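Local coordinates for protein endo-1,4-beta-xylanase 1 (Hypocrea jecorina, PDB 1XYN) that cleaves internal beta-1,4-xylosidic bonds in the main chain of xylan, a plant cell wall hemicellulose, releasing xylo-oligosaccharides and xylose, at residues A[137-140]-A[141-145]; A[8-12]-A[13-17]; A[94-98]-A[99-103]. All coordinates share one frame; numbering follows the deposited sequence.

Interaction 1. Residues A[137-140]-A[141-145]; sequences VTVQ and NHFNA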
ATOM      1  N   VAL A 137      28.487  -0.603  -1.036  1.00 10.20           N
ATOM      2  CA  VAL A 137      27.685  -1.137   0.049  1.00 12.37           C
ATOM      3  C   VAL A 137      27.971  -2.631   0.187  1.00 12.25           C
ATOM      4  O   VAL A 137      27.523  -3.432  -0.638  1.00 13.72           O
ATOM      5  CB  VAL A 137      26.165  -0.924  -0.222  1.00 12.53           C
ATOM      6  CG1 VAL A 137      25.313  -1.596   0.852  1.00 13.09           C
ATOM      7  CG2 VAL A 137      25.850   0.542  -0.282  1.00 12.80           C
ATOM      8  N   THR A 138      28.766  -2.989   1.194  1.00 13.04           N
ATOM      9  CA  THR A 138      29.098  -4.387   1.464  1.00 11.59           C
ATOM     10  C   THR A 138      27.838  -5.013   2.080  1.00 14.32           C
ATOM     11  O   THR A 138      27.655  -5.011   3.299  1.00 15.72           O
ATOM     12  CB  THR A 138      30.303  -4.498   2.443  1.00  7.75           C
ATOM     13  OG1 THR A 138      31.377  -3.674   1.977  1.00 10.68           O
ATOM     14  CG2 THR A 138      30.804  -5.920   2.516  1.00  5.20           C
ATOM     15  N   VAL A 139      26.957  -5.522   1.224  1.00 14.15           N
ATOM     16  CA  VAL A 139      25.698  -6.114   1.664  1.00 15.62           C
ATOM     17  C   VAL A 139      25.750  -7.214   2.728  1.00 17.51           C
ATOM     18  O   VAL A 139      24.814  -7.341   3.523  1.00 14.41           O
ATOM     19  CB  VAL A 139      24.846  -6.592   0.460  1.00 14.64           C
ATOM     20  CG1 VAL A 139      24.366  -5.395  -0.345  1.00 12.03           C
ATOM     21  CG2 VAL A 139      25.646  -7.524  -0.420  1.00 14.19           C
ATOM     22  N   GLN A 140      26.824  -8.003   2.755  1.00 20.29           N
ATOM     23  CA  GLN A 140      26.938  -9.079   3.746  1.00 18.27           C
ATOM     24  C   GLN A 140      26.984  -8.544   5.171  1.00 14.79           C
ATOM     25  O   GLN A 140      26.405  -9.138   6.070  1.00 15.65           O
ATOM     26  CB  GLN A 140      28.158  -9.967   3.497  1.00 15.54           C
ATOM     27  CG  GLN A 140      27.864 -11.231   2.701  1.00 23.62           C
ATOM     28  CD  GLN A 140      26.790 -12.120   3.315  1.00 18.85           C
ATOM     29  OE1 GLN A 140      26.984 -12.723   4.367  1.00 22.55           O
ATOM     30  NE2 GLN A 140      25.661 -12.235   2.627  1.00 25.49           N
ATOM     31  N   ASN A 141      27.668  -7.424   5.373  1.00 13.20           N
ATOM     32  CA  ASN A 141      27.749  -6.820   6.697  1.00 13.25           C
ATOM     33  C   ASN A 141      26.351  -6.516   7.242  1.00 12.12           C
ATOM     34  O   ASN A 141      26.111  -6.624   8.445  1.00 14.01           O
ATOM     35  CB  ASN A 141      28.588  -5.542   6.651  1.00 12.02           C
ATOM     36  CG  ASN A 141      30.071  -5.818   6.381  1.00 13.06           C
ATOM     37  OD1 ASN A 141      30.523  -6.966   6.412  1.00  9.19           O
ATOM     38  ND2 ASN A 141      30.831  -4.761   6.131  1.00 10.95           N
ATOM     39  N   HIS A 142      25.432  -6.146   6.356  1.00 10.17           N
ATOM     40  CA  HIS A 142      24.065  -5.853   6.760  1.00  9.32           C
ATOM     41  C   HIS A 142      23.291  -7.130   7.007  1.00 13.36           C
ATOM     42  O   HIS A 142      22.545  -7.220   7.972  1.00 21.20           O
ATOM     43  CB  HIS A 142      23.364  -4.975   5.725  1.00  4.41           C
ATOM     44  CG  HIS A 142      23.950  -3.602   5.629  1.00  3.53           C
ATOM     45  ND1 HIS A 142      23.565  -2.572   6.458  1.00  4.07           N
ATOM     46  CD2 HIS A 142      24.960  -3.113   4.869  1.00  3.11           C
ATOM     47  CE1 HIS A 142      24.315  -1.511   6.219  1.00  2.00           C
ATOM     48  NE2 HIS A 142      25.169  -1.814   5.261  1.00  2.00           N
ATOM     49  N   PHE A 143      23.499  -8.136   6.169  1.00 13.92           N
ATOM     50  CA  PHE A 143      22.807  -9.405   6.346  1.00 18.36           C
ATOM     51  C   PHE A 143      23.261 -10.090   7.649  1.00 20.08           C
ATOM     52  O   PHE A 143      22.459 -10.736   8.332  1.00 19.68           O
ATOM     53  CB  PHE A 143      23.066 -10.323   5.148  1.00 21.65           C
ATOM     54  CG  PHE A 143      22.602  -9.760   3.828  1.00 20.73           C
ATOM     55  CD1 PHE A 143      21.493  -8.920   3.759  1.00 17.18           C
ATOM     56  CD2 PHE A 143      23.269 -10.084   2.652  1.00 21.75           C
ATOM     57  CE1 PHE A 143      21.056  -8.412   2.544  1.00 17.42           C
ATOM     58  CE2 PHE A 143      22.837  -9.580   1.429  1.00 23.91           C
ATOM     59  CZ  PHE A 143      21.729  -8.744   1.377  1.00 21.59           C
ATOM     60  N   ASN A 144      24.547  -9.962   7.977  1.00 15.79           N
ATOM     61  CA  ASN A 144      25.091 -10.551   9.199  1.00 14.70           C
ATOM     62  C   ASN A 144      24.502  -9.832  10.412  1.00 11.26           C
ATOM     63  O   ASN A 144      23.981 -10.472  11.325  1.00 11.86           O
ATOM     64  CB  ASN A 144      26.626 -10.458   9.229  1.00 17.45           C
ATOM     65  CG  ASN A 144      27.304 -11.437   8.267  1.00 10.19           C
ATOM     66  OD1 ASN A 144      26.654 -12.272   7.642  1.00 16.94           O
ATOM     67  ND2 ASN A 144      28.616 -11.333   8.156  1.00 18.07           N
ATOM     68  N   ALA A 145      24.550  -8.500  10.386  1.00 14.18           N
ATOM     69  CA  ALA A 145      24.018  -7.671  11.469  1.00 12.10           C
ATOM     70  C   ALA A 145      22.522  -7.911  11.668  1.00 15.92           C
ATOM     71  O   ALA A 145      22.033  -7.967  12.800  1.00 18.65           O
ATOM     72  CB  ALA A 145      24.275  -6.220  11.184  1.00  7.45           C
TER
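Val-139 and Phe-143 lie side by side in the first turn of helix 139-148 and point the same way. The apolar contact is between Val-139 CB and Phe-143 CE2, 3.7 Å apart. CG of Phe-143 stands anti to its carbonyl carbon (chi1 -60°). This turns one ring face back onto the carbonyl of Val-139, whose O sits 3.2 Å above the ring plane, toward the rim.

Backbone hydrogen bonds form the second group. Phe-143 N reaches Val-139 O at 3.1 Å, and Asn-144 N reaches Gln-140 O at 2.8 Å. His-142 N also makes a weak bond to Val-139 O. At the helix start Asn-141 N bonds weakly to Thr-138 O at 3.2 Å. Thr-138 is the centre of an inverse gamma turn.

Side-chain packing near the polar ends comes third. Asn-141 ND2 lies 3.7 Å from Thr-138 CB. The two polar ends bond outside the segment, Thr-138 OG1 to Asp-98 and Asn-141 ND2 to Ser-97.

The turn links strand 135-137 to the single helix of the family 11 fold. Val-139 and His-142 pack on Ile-78 of strand 74-79, and Phe-143 on Met-156 and Gln-159 of strand 155-166.

Interaction 2. Residues A[8-12]-A[13-17]; sequences NYQTG and GQVSY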
ATOM      1  N   ASN A   8      10.785  -0.984 -12.006  1.00  7.88           N
ATOM      2  CA  ASN A   8       9.978   0.130 -12.481  1.00 14.11           C
ATOM      3  C   ASN A   8       8.573   0.100 -11.893  1.00 16.50           C
ATOM      4  O   ASN A   8       7.644  -0.468 -12.474  1.00 15.22           O
ATOM      5  CB  ASN A   8       9.916   0.151 -14.004  1.00 19.31           C
ATOM      6  CG  ASN A   8       9.271   1.415 -14.538  1.00 26.90           C
ATOM      7  OD1 ASN A   8       8.857   2.294 -13.773  1.00 24.70           O
ATOM      8  ND2 ASN A   8       9.204   1.525 -15.859  1.00 37.29           N
ATOM      9  N   TYR A   9       8.429   0.747 -10.740  1.00 17.49           N
ATOM     10  CA  TYR A   9       7.161   0.810 -10.035  1.00 21.09           C
ATOM     11  C   TYR A   9       6.775   2.266  -9.839  1.00 17.02           C
ATOM     12  O   TYR A   9       7.606   3.091  -9.483  1.00 23.84           O
ATOM     13  CB  TYR A   9       7.295   0.102  -8.681  1.00 27.21           C
ATOM     14  CG  TYR A   9       6.066   0.149  -7.810  1.00 27.74           C
ATOM     15  CD1 TYR A   9       5.062  -0.807  -7.940  1.00 33.39           C
ATOM     16  CD2 TYR A   9       5.911   1.142  -6.842  1.00 34.46           C
ATOM     17  CE1 TYR A   9       3.931  -0.780  -7.127  1.00 35.22           C
ATOM     18  CE2 TYR A   9       4.785   1.183  -6.025  1.00 36.13           C
ATOM     19  CZ  TYR A   9       3.800   0.218  -6.174  1.00 39.15           C
ATOM     20  OH  TYR A   9       2.677   0.257  -5.378  1.00 46.67           O
ATOM     21  N   GLN A  10       5.515   2.581 -10.107  1.00 18.61           N
ATOM     22  CA  GLN A  10       5.008   3.939  -9.950  1.00 19.08           C
ATOM     23  C   GLN A  10       3.489   3.932  -9.971  1.00 16.90           C
ATOM     24  O   GLN A  10       2.884   3.132 -10.675  1.00 15.30           O
ATOM     25  CB  GLN A  10       5.597   4.893 -11.002  1.00 21.01           C
ATOM     26  CG  GLN A  10       5.782   4.308 -12.386  1.00 21.82           C
ATOM     27  CD  GLN A  10       6.456   5.291 -13.333  1.00 27.77           C
ATOM     28  OE1 GLN A  10       5.902   6.345 -13.649  1.00 31.28           O
ATOM     29  NE2 GLN A  10       7.656   4.950 -13.790  1.00 31.18           N
ATOM     30  N   THR A  11       2.891   4.805  -9.161  1.00 19.52           N
ATOM     31  CA  THR A  11       1.441   4.892  -9.022  1.00 18.91           C
ATOM     32  C   THR A  11       0.766   6.146  -9.586  1.00 21.18           C
ATOM     33  O   THR A  11      -0.447   6.161  -9.777  1.00 28.63           O
ATOM     34  CB  THR A  11       1.026   4.718  -7.543  1.00 17.37           C
ATOM     35  OG1 THR A  11       1.793   5.605  -6.717  1.00 21.07           O
ATOM     36  CG2 THR A  11       1.277   3.290  -7.088  1.00 25.00           C
ATOM     37  N   GLY A  12       1.535   7.197  -9.854  1.00 18.69           N
ATOM     38  CA  GLY A  12       0.926   8.394 -10.397  1.00 12.97           C
ATOM     39  C   GLY A  12       1.871   9.571 -10.487  1.00 11.68           C
ATOM     40  O   GLY A  12       3.037   9.469 -10.115  1.00 18.17           O
ATOM     41  N   GLY A  13       1.368  10.677 -11.028  1.00 11.52           N
ATOM     42  CA  GLY A  13       2.166  11.883 -11.156  1.00  8.40           C
ATOM     43  C   GLY A  13       3.239  11.852 -12.223  1.00 11.09           C
ATOM     44  O   GLY A  13       3.316  10.937 -13.049  1.00 15.10           O
ATOM     45  N   GLN A  14       4.094  12.867 -12.189  1.00 17.86           N
ATOM     46  CA  GLN A  14       5.169  12.995 -13.159  1.00 19.00           C
ATOM     47  C   GLN A  14       6.446  12.259 -12.731  1.00 19.32           C
ATOM     48  O   GLN A  14       7.149  12.699 -11.827  1.00 18.00           O
ATOM     49  CB  GLN A  14       5.437  14.485 -13.422  1.00 19.76           C
ATOM     50  CG  GLN A  14       6.439  14.776 -14.533  1.00 30.68           C
ATOM     51  CD  GLN A  14       6.535  16.252 -14.891  1.00 27.87           C
ATOM     52  OE1 GLN A  14       5.986  17.114 -14.207  1.00 33.30           O
ATOM     53  NE2 GLN A  14       7.239  16.546 -15.976  1.00 39.09           N
ATOM     54  N   VAL A  15       6.688  11.094 -13.334  1.00 19.99           N
ATOM     55  CA  VAL A  15       7.885  10.293 -13.052  1.00 17.04           C
ATOM     56  C   VAL A  15       8.531   9.894 -14.382  1.00 15.60           C
ATOM     57  O   VAL A  15       7.981   9.091 -15.135  1.00 10.02           O
ATOM     58  CB  VAL A  15       7.569   9.004 -12.224  1.00 18.46           C
ATOM     59  CG1 VAL A  15       8.845   8.180 -12.012  1.00 21.28           C
ATOM     60  CG2 VAL A  15       6.971   9.364 -10.870  1.00 17.80           C
ATOM     61  N   SER A  16       9.676  10.504 -14.674  1.00 13.03           N
ATOM     62  CA  SER A  16      10.426  10.249 -15.895  1.00 13.60           C
ATOM     63  C   SER A  16      11.623   9.359 -15.584  1.00 10.37           C
ATOM     64  O   SER A  16      12.676   9.838 -15.178  1.00 13.33           O
ATOM     65  CB  SER A  16      10.911  11.572 -16.484  1.00 18.25           C
ATOM     66  OG  SER A  16       9.915  12.572 -16.342  1.00 36.27           O
ATOM     67  N   TYR A  17      11.451   8.060 -15.784  1.00 12.60           N
ATOM     68  CA  TYR A  17      12.489   7.080 -15.518  1.00 11.67           C
ATOM     69  C   TYR A  17      13.191   6.633 -16.801  1.00 12.09           C
ATOM     70  O   TYR A  17      12.544   6.222 -17.757  1.00 13.82           O
ATOM     71  CB  TYR A  17      11.862   5.870 -14.810  1.00  9.61           C
ATOM     72  CG  TYR A  17      12.805   4.711 -14.595  1.00  8.29           C
ATOM     73  CD1 TYR A  17      14.057   4.905 -14.008  1.00  4.81           C
ATOM     74  CD2 TYR A  17      12.451   3.421 -14.993  1.00 11.74           C
ATOM     75  CE1 TYR A  17      14.936   3.844 -13.824  1.00 10.34           C
ATOM     76  CE2 TYR A  17      13.318   2.359 -14.814  1.00 16.17           C
ATOM     77  CZ  TYR A  17      14.559   2.577 -14.232  1.00 13.66           C
ATOM     78  OH  TYR A  17      15.424   1.530 -14.070  1.00 18.95           O
TER
HETATM   79  O   HOH W   1       3.615   7.948 -12.944  1.00 41.63           O
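Gln-10 and Val-15 face each other across the connection between two strands in the family 11 jelly roll. Here the chain leaves strand 5-10 of one sheet and enters strand 14-19 of the other. The two short strands run antiparallel, at 174°, but their axes are 9.5 Å apart. They are therefore not paired as a hairpin. Tyr-9 bonds through its backbone to Val-35, and Gln-14 to Asn-29, each within its own sheet. Side chains and a water meet between them.

The closer part is the meeting of Gln-10 with Val-15. The two side chains come from opposite directions, and Gln-10 OE1 lies 3.4 Å from Val-15 CB. Gln-10 CG sits between the backbone N and the carbonyl carbon (chi1 38°), and the chain beyond it is extended, which carries the amide across to the valine.

Further along, Asn-8 crosses Tyr-17 obliquely. Its amide plane is turned 64° from the ring, and Asn-8 CG is 3.8 Å from Tyr-17 CD2. The Tyr-17 side chain packs on Val-36, Val-38, Phe-24 and Val-26, which belong to strands of both sheets, and its hydroxyl bonds to Asp-6.

The solvent side is looser. By the turn Gly-13 is exposed, and a water bridges Gln-10 and Gly-13. It donates to Gln-10 OE1 at 2.9 Å and to Gly-13 O at 3.0 Å. Gly-12 O bonds to Thr-30 OG1. The Gln-10 amide is held at both ends. Opposite the water-bound oxygen, its NE2 donates to Asn-8 OD1 at 2.9 Å, in the carbonyl plane and on a lone pair of that oxygen.

Interaction 3. Residues A[94-98]-A[99-103]; sequences TVTSD and GATYT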
ATOM      1  N   THR A  94      22.607  -1.296  15.665  1.00 11.20           N
ATOM      2  CA  THR A  94      23.436  -0.639  14.663  1.00 12.40           C
ATOM      3  C   THR A  94      24.446  -1.593  14.039  1.00 10.91           C
ATOM      4  O   THR A  94      24.606  -2.739  14.469  1.00 12.20           O
ATOM      5  CB  THR A  94      24.233   0.578  15.238  1.00 14.82           C
ATOM      6  OG1 THR A  94      25.209   0.114  16.180  1.00 16.71           O
ATOM      7  CG2 THR A  94      23.303   1.597  15.899  1.00 15.71           C
ATOM      8  N   VAL A  95      25.114  -1.094  13.007  1.00 14.51           N
ATOM      9  CA  VAL A  95      26.144  -1.817  12.289  1.00 12.28           C
ATOM     10  C   VAL A  95      27.004  -0.756  11.637  1.00 13.41           C
ATOM     11  O   VAL A  95      26.497   0.227  11.114  1.00 11.23           O
ATOM     12  CB  VAL A  95      25.560  -2.757  11.203  1.00 11.16           C
ATOM     13  CG1 VAL A  95      24.627  -1.994  10.264  1.00 14.06           C
ATOM     14  CG2 VAL A  95      26.689  -3.426  10.414  1.00 10.95           C
ATOM     15  N   THR A  96      28.309  -0.888  11.792  1.00 19.25           N
ATOM     16  CA  THR A  96      29.226   0.055  11.186  1.00 22.35           C
ATOM     17  C   THR A  96      29.694  -0.616   9.908  1.00 21.13           C
ATOM     18  O   THR A  96      30.198  -1.745   9.924  1.00 20.14           O
ATOM     19  CB  THR A  96      30.408   0.359  12.114  1.00 23.79           C
ATOM     20  OG1 THR A  96      29.899   0.852  13.358  1.00 27.87           O
ATOM     21  CG2 THR A  96      31.330   1.410  11.494  1.00 23.19           C
ATOM     22  N   SER A  97      29.459   0.049   8.791  1.00 22.02           N
ATOM     23  CA  SER A  97      29.843  -0.509   7.515  1.00 17.30           C
ATOM     24  C   SER A  97      30.101   0.590   6.507  1.00 16.02           C
ATOM     25  O   SER A  97      29.434   1.623   6.513  1.00 13.57           O
ATOM     26  CB  SER A  97      28.729  -1.429   7.005  1.00 16.51           C
ATOM     27  OG  SER A  97      29.169  -2.211   5.915  1.00 19.63           O
ATOM     28  N   ASP A  98      31.140   0.382   5.707  1.00 13.52           N
ATOM     29  CA  ASP A  98      31.520   1.285   4.636  1.00 13.71           C
ATOM     30  C   ASP A  98      31.651   2.774   4.938  1.00 13.70           C
ATOM     31  O   ASP A  98      31.151   3.611   4.188  1.00 15.01           O
ATOM     32  CB  ASP A  98      30.575   1.057   3.459  1.00 17.08           C
ATOM     33  CG  ASP A  98      30.435  -0.410   3.117  1.00 15.85           C
ATOM     34  OD1 ASP A  98      31.406  -0.997   2.600  1.00 23.12           O
ATOM     35  OD2 ASP A  98      29.367  -0.985   3.401  1.00 17.84           O
ATOM     36  N   GLY A  99      32.350   3.104   6.021  1.00  9.82           N
ATOM     37  CA  GLY A  99      32.559   4.502   6.369  1.00  5.66           C
ATOM     38  C   GLY A  99      31.564   5.159   7.314  1.00  6.71           C
ATOM     39  O   GLY A  99      31.720   6.336   7.644  1.00  8.79           O
ATOM     40  N   ALA A 100      30.551   4.425   7.762  1.00  6.78           N
ATOM     41  CA  ALA A 100      29.577   5.007   8.676  1.00  7.73           C
ATOM     42  C   ALA A 100      28.766   3.960   9.424  1.00  9.98           C
ATOM     43  O   ALA A 100      28.836   2.768   9.122  1.00 16.03           O
ATOM     44  CB  ALA A 100      28.644   5.935   7.925  1.00  6.30           C
ATOM     45  N   THR A 101      27.999   4.421  10.409  1.00 11.56           N
ATOM     46  CA  THR A 101      27.151   3.543  11.204  1.00 13.17           C
ATOM     47  C   THR A 101      25.729   3.624  10.645  1.00 12.35           C
ATOM     48  O   THR A 101      25.317   4.658  10.115  1.00 11.61           O
ATOM     49  CB  THR A 101      27.109   3.973  12.695  1.00 13.48           C
ATOM     50  OG1 THR A 101      28.417   4.353  13.136  1.00 19.94           O
ATOM     51  CG2 THR A 101      26.623   2.821  13.556  1.00  9.66           C
ATOM     52  N   TYR A 102      24.988   2.531  10.783  1.00 11.60           N
ATOM     53  CA  TYR A 102      23.614   2.447  10.302  1.00 16.98           C
ATOM     54  C   TYR A 102      22.696   2.055  11.444  1.00 15.62           C
ATOM     55  O   TYR A 102      23.037   1.180  12.233  1.00 19.72           O
ATOM     56  CB  TYR A 102      23.483   1.359   9.225  1.00 16.29           C
ATOM     57  CG  TYR A 102      24.197   1.643   7.927  1.00 13.55           C
ATOM     58  CD1 TYR A 102      25.593   1.675   7.863  1.00 16.17           C
ATOM     59  CD2 TYR A 102      23.475   1.874   6.756  1.00 14.80           C
ATOM     60  CE1 TYR A 102      26.257   1.934   6.661  1.00 18.40           C
ATOM     61  CE2 TYR A 102      24.126   2.133   5.549  1.00 18.79           C
ATOM     62  CZ  TYR A 102      25.513   2.163   5.511  1.00 21.18           C
ATOM     63  OH  TYR A 102      26.149   2.435   4.325  1.00 21.47           O
ATOM     64  N   THR A 103      21.540   2.699  11.548  1.00 16.92           N
ATOM     65  CA  THR A 103      20.593   2.313  12.584  1.00 17.01           C
ATOM     66  C   THR A 103      19.664   1.289  11.928  1.00 14.02           C
ATOM     67  O   THR A 103      19.124   1.513  10.844  1.00 15.21           O
ATOM     68  CB  THR A 103      19.802   3.514  13.162  1.00  9.41           C
ATOM     69  OG1 THR A 103      18.953   4.070  12.156  1.00 28.95           O
ATOM     70  CG2 THR A 103      20.756   4.588  13.649  1.00 16.41           C
TER
HETATM   71  O   HOH W   2      26.831  -0.112   3.832  1.00  6.01           O
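Val-95 and Tyr-102 form a hydrogen-bonded antiparallel pair, as do Ser-97 and Ala-100 beside the turn, and the short strands run at 152° to each other. Tyr-102 N to Val-95 O is 2.8 Å, and the return bond from Val-95 N to Tyr-102 O is longer. Ser-97 N meets Ala-100 O at 2.8 Å. The bond back, Ala-100 N to Ser-97 O, is longer too.

Tyr-102 carries most of the side-chain contact. Its CB packs 3.7 Å from Val-95 CG1. Its CG stands anti to the carbonyl carbon (chi1 -67°), and the ring runs along the hairpin toward the turn. There Ser-97 O lies at the ring edge, in its plane, 3.2 Å from Tyr-102 CE1.

The motif is a beta hairpin with a two-residue loop, a type I' turn from Ser-97 to Ala-100. Asp-98 and Gly-99 are the turn residues, and both have positive phi.

On the face of Val-95 and Tyr-102 a polar cluster continues past the ring. Ser-97 OG donates to Asp-98 OD2 at 2.8 Å, from above the carboxylate plane. A water donates to the same OD2 and to Tyr-102 OH, at 2.7 Å each. Arg-128 and Glu-80 also bond to Tyr-102 OH, and the start of helix 139-148 bonds to Asp-98 OD1. Arg-128 also bonds to the backbone O of Asp-98.

The other face carries threonines. Thr-94 CB touches Thr-101 CG2 at 3.7 Å. Thr-103 OG1 bonds to Trp-105, and Thr-96 is exposed on this face, beside Thr-101.

In the fold
Interactions 1 and 3 are neighbours on one side of the chain, with centres about 10 Å apart. Both are partly buried. Contacts between them join helix 139-148 to the hairpin of strands 90-97 and 100-109. Two side-chain hydrogen bonds and two packing contacts, one of them His-142 edge-to-face with Tyr-102, make this joint. Interaction 2 lies on the opposite side of the chain's centre, about 30 Å away between centres. It is a surface contact. Interactions 2 and 3 reach the same large sheet. Backbone bonds link the two halves in interactions 1 and 3. In interaction 2 a water and side chains span the gap between strands of different sheets.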